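Local coordinates for protein beta-L-arabinobiosidase (Bacteroides thetaiotaomicron, PDB 5MQR) that probably hydrolyses glycosidic linkages during the breakdown of complex plant pectin by a gut bacterium, at residues L1036-A1048 / A1095-L1107. Residues are numbered along the deposited sequence; the frame is centred on the assembly and turned at random.
Sequences LDDTIEINPLIPA and ADTLTRLVCENAL
Ile1040, Leu1098 and Leu1107 bury more surface than any other residues of the contact, and they illustrate how a short two-stranded antiparallel ribbon can be extended past its hydrogen-bonded pairs by apolar packing at each end. In the middle, Ile1040 and Cys1103 form a hydrogen-bonded pair, with Cys1103 N donating to Ile1040 O at 2.9 Å; Ile1042 and Leu1101 form a second, with Glu1041 and Val1102 the non-hydrogen-bonded pair between them. The Ile1040 side chain has CG1 anti to its carbonyl carbon (chi1 -55°) and meets Leu1107 at about a right angle, CD1 lying 3.9 Å from Leu1107 CD2. Leu1107 CD1 also rests 3.6 Å from Asp1038 O. An alanine in place of Leu1107 would probably leave Ile1040 CD1 without this apolar partner and open a gap beside it. At the other end Leu1098 forks, CD2 reaching Pro1044 CG at 4.0 Å and CD1 lying 4.3 Å from Ile1046 CB. Across the ribbon, water 2 links Glu1041 OE2 to Arg1100 NE, while Glu1041 OE1 forms a salt bridge with Arg1035. In this family 65-type C-terminal domain, Ile1040 and Ile1042 pack on strands 1064-1071 and 1082-1087 of a five-stranded antiparallel sheet; past strand 1040-1042, Leu1045 and Pro1047 touch helix 972-985.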
# COMPACT_ATOMS: atom_id res chain seq x y z
N LEU A 1036 26.38 8.37 -3.45
CA LEU A 1036 27.37 7.47 -4.07
C LEU A 1036 27.32 6.05 -3.52
O LEU A 1036 27.76 5.13 -4.18
CB LEU A 1036 28.78 8.00 -3.85
CG LEU A 1036 29.08 9.37 -4.44
CD1 LEU A 1036 30.31 9.98 -3.81
CD2 LEU A 1036 29.21 9.28 -5.94
N ASP A 1037 26.81 5.89 -2.30
CA ASP A 1037 26.90 4.62 -1.57
C ASP A 1037 25.59 3.82 -1.71
O ASP A 1037 24.78 4.14 -2.58
CB ASP A 1037 27.32 4.89 -0.10
CG ASP A 1037 26.25 5.65 0.71
OD1 ASP A 1037 25.12 5.85 0.20
OD2 ASP A 1037 26.52 6.05 1.86
N ASP A 1038 25.38 2.81 -0.86
CA ASP A 1038 24.23 1.92 -0.95
C ASP A 1038 23.10 2.31 0.02
O ASP A 1038 22.19 1.52 0.26
CB ASP A 1038 24.68 0.47 -0.65
CG ASP A 1038 25.89 0.06 -1.48
OD1 ASP A 1038 26.03 0.60 -2.61
OD2 ASP A 1038 26.71 -0.76 -0.99
N THR A 1039 23.15 3.51 0.56
CA THR A 1039 22.19 3.93 1.57
C THR A 1039 21.12 4.79 0.86
O THR A 1039 21.44 5.58 -0.03
CB THR A 1039 22.93 4.65 2.73
OG1 THR A 1039 23.64 3.67 3.51
CG2 THR A 1039 21.99 5.41 3.65
N ILE A 1040 19.86 4.60 1.23
CA ILE A 1040 18.78 5.43 0.71
C ILE A 1040 18.45 6.50 1.74
O ILE A 1040 18.26 6.18 2.92
CB ILE A 1040 17.52 4.62 0.42
CG1 ILE A 1040 17.85 3.46 -0.53
CG2 ILE A 1040 16.42 5.53 -0.14
CD1 ILE A 1040 16.68 2.50 -0.71
N GLU A 1041 18.38 7.75 1.29
CA GLU A 1041 18.16 8.90 2.17
C GLU A 1041 17.02 9.71 1.57
O GLU A 1041 17.12 10.16 0.44
CB GLU A 1041 19.43 9.76 2.26
CG GLU A 1041 19.31 11.07 3.06
CD GLU A 1041 20.52 12.01 2.91
OE1 GLU A 1041 21.51 11.66 2.24
OE2 GLU A 1041 20.49 13.14 3.46
N ILE A 1042 15.93 9.85 2.31
CA ILE A 1042 14.86 10.75 1.92
C ILE A 1042 14.60 11.76 3.01
O ILE A 1042 14.83 11.50 4.19
CB ILE A 1042 13.54 10.04 1.53
CG1 ILE A 1042 12.74 9.57 2.75
CG2 ILE A 1042 13.83 8.90 0.58
CD1 ILE A 1042 11.40 8.93 2.39
N ASN A 1043 14.09 12.91 2.59
CA ASN A 1043 13.77 13.98 3.51
C ASN A 1043 12.82 14.93 2.80
O ASN A 1043 13.25 15.94 2.25
CB ASN A 1043 15.05 14.71 3.95
CG ASN A 1043 14.77 15.78 4.97
OD1 ASN A 1043 13.92 15.61 5.84
ND2 ASN A 1043 15.45 16.91 4.85
N PRO A 1044 11.53 14.57 2.75
CA PRO A 1044 10.57 15.42 2.06
C PRO A 1044 10.46 16.80 2.67
O PRO A 1044 10.43 16.93 3.88
CB PRO A 1044 9.25 14.68 2.23
CG PRO A 1044 9.60 13.31 2.66
CD PRO A 1044 10.89 13.42 3.39
N LEU A 1045 10.40 17.82 1.83
CA LEU A 1045 10.21 19.18 2.28
C LEU A 1045 8.76 19.60 2.04
O LEU A 1045 8.48 20.61 1.42
CB LEU A 1045 11.18 20.13 1.55
CG LEU A 1045 12.64 19.71 1.60
CD1 LEU A 1045 13.46 20.58 0.65
CD2 LEU A 1045 13.18 19.73 3.01
N ILE A 1046 7.84 18.79 2.50
CA ILE A 1046 6.43 19.08 2.43
C ILE A 1046 6.08 19.33 3.89
O ILE A 1046 6.53 18.60 4.75
CB ILE A 1046 5.69 17.88 1.84
CG1 ILE A 1046 6.20 17.65 0.44
CG2 ILE A 1046 4.18 18.11 1.82
CD1 ILE A 1046 5.64 16.42 -0.24
N PRO A 1047 5.33 20.41 4.19
CA PRO A 1047 4.93 20.57 5.59
C PRO A 1047 4.01 19.48 6.09
O PRO A 1047 3.32 18.79 5.29
CB PRO A 1047 4.21 21.92 5.63
CG PRO A 1047 4.09 22.39 4.22
CD PRO A 1047 5.01 21.59 3.37
N ALA A 1048 4.00 19.33 7.40
CA ALA A 1048 3.04 18.47 8.07
C ALA A 1048 1.64 18.99 7.76
O ALA A 1048 1.40 20.21 7.79
CB ALA A 1048 3.28 18.45 9.59
N ALA A 1095 8.69 5.70 8.78
CA ALA A 1095 8.65 6.74 9.79
C ALA A 1095 7.20 7.17 10.03
O ALA A 1095 6.39 7.12 9.14
CB ALA A 1095 9.51 7.93 9.35
N ASP A 1096 6.90 7.61 11.25
CA ASP A 1096 5.55 8.03 11.63
C ASP A 1096 5.16 9.42 11.09
O ASP A 1096 3.97 9.74 11.03
CB ASP A 1096 5.40 8.09 13.17
CG ASP A 1096 5.53 6.74 13.85
OD1 ASP A 1096 5.27 5.69 13.24
OD2 ASP A 1096 5.89 6.73 15.05
N THR A 1097 6.15 10.23 10.73
CA THR A 1097 5.94 11.58 10.27
C THR A 1097 6.77 11.85 9.01
O THR A 1097 7.69 11.09 8.66
CB THR A 1097 6.36 12.60 11.36
OG1 THR A 1097 7.75 12.42 11.69
CG2 THR A 1097 5.51 12.42 12.65
N LEU A 1098 6.43 12.94 8.32
CA LEU A 1098 7.30 13.44 7.26
C LEU A 1098 8.54 14.02 7.91
O LEU A 1098 8.48 15.03 8.55
CB LEU A 1098 6.59 14.47 6.38
CG LEU A 1098 5.50 13.85 5.51
CD1 LEU A 1098 4.73 14.94 4.78
CD2 LEU A 1098 6.06 12.85 4.52
N THR A 1099 9.66 13.34 7.74
CA THR A 1099 10.90 13.70 8.42
C THR A 1099 11.99 12.91 7.69
O THR A 1099 11.67 12.08 6.83
CB THR A 1099 10.84 13.41 9.95
OG1 THR A 1099 12.01 13.91 10.59
CG2 THR A 1099 10.73 11.92 10.25
N ARG A 1100 13.25 13.19 7.99
CA ARG A 1100 14.35 12.44 7.37
C ARG A 1100 14.28 10.91 7.69
O ARG A 1100 14.13 10.52 8.84
CB ARG A 1100 15.70 13.01 7.79
CG ARG A 1100 16.87 12.36 7.10
CD ARG A 1100 18.20 12.88 7.58
NE ARG A 1100 18.55 14.11 6.88
CZ ARG A 1100 18.79 15.31 7.45
NH1 ARG A 1100 18.75 15.49 8.77
NH2 ARG A 1100 19.10 16.34 6.66
N LEU A 1101 14.41 10.08 6.68
CA LEU A 1101 14.39 8.64 6.83
C LEU A 1101 15.53 8.07 6.01
O LEU A 1101 15.63 8.33 4.80
CB LEU A 1101 13.05 8.08 6.37
CG LEU A 1101 12.88 6.56 6.33
CD1 LEU A 1101 13.15 5.91 7.69
CD2 LEU A 1101 11.48 6.22 5.82
N VAL A 1102 16.40 7.31 6.68
CA VAL A 1102 17.62 6.76 6.13
C VAL A 1102 17.57 5.25 6.29
O VAL A 1102 17.39 4.75 7.39
CB VAL A 1102 18.85 7.32 6.87
CG1 VAL A 1102 20.12 6.57 6.51
CG2 VAL A 1102 19.02 8.81 6.57
N CYS A 1103 17.72 4.52 5.19
CA CYS A 1103 17.75 3.07 5.19
C CYS A 1103 19.14 2.63 4.83
O CYS A 1103 19.52 2.68 3.65
CB CYS A 1103 16.77 2.54 4.16
SG CYS A 1103 15.11 3.15 4.47
N GLU A 1104 19.91 2.21 5.83
CA GLU A 1104 21.31 1.85 5.61
C GLU A 1104 21.44 0.55 4.88
O GLU A 1104 20.73 -0.39 5.17
CB GLU A 1104 22.07 1.78 6.92
CG GLU A 1104 22.11 3.13 7.62
CD GLU A 1104 23.43 3.43 8.31
OE1 GLU A 1104 24.42 2.66 8.15
OE2 GLU A 1104 23.48 4.47 9.01
N ASN A 1105 22.34 0.53 3.90
CA ASN A 1105 22.63 -0.65 3.08
C ASN A 1105 21.38 -1.44 2.67
O ASN A 1105 21.34 -2.65 2.81
CB ASN A 1105 23.64 -1.54 3.83
CG ASN A 1105 24.95 -0.81 4.14
OD1 ASN A 1105 25.55 -0.21 3.25
ND2 ASN A 1105 25.37 -0.83 5.40
N ALA A 1106 20.35 -0.75 2.19
CA ALA A 1106 19.13 -1.42 1.70
C ALA A 1106 19.21 -1.79 0.21
O ALA A 1106 18.31 -2.43 -0.31
CB ALA A 1106 17.92 -0.54 1.96
N LEU A 1107 20.26 -1.33 -0.46
CA LEU A 1107 20.57 -1.69 -1.83
C LEU A 1107 21.73 -2.67 -1.76
O LEU A 1107 21.88 -3.49 -2.63
CB LEU A 1107 20.97 -0.46 -2.64
CG LEU A 1107 20.04 0.75 -2.56
CD1 LEU A 1107 20.76 1.99 -3.04
CD2 LEU A 1107 18.76 0.55 -3.38
O HOH W 1 26.43 2.14 1.73
O HOH W 2 18.60 14.73 4.19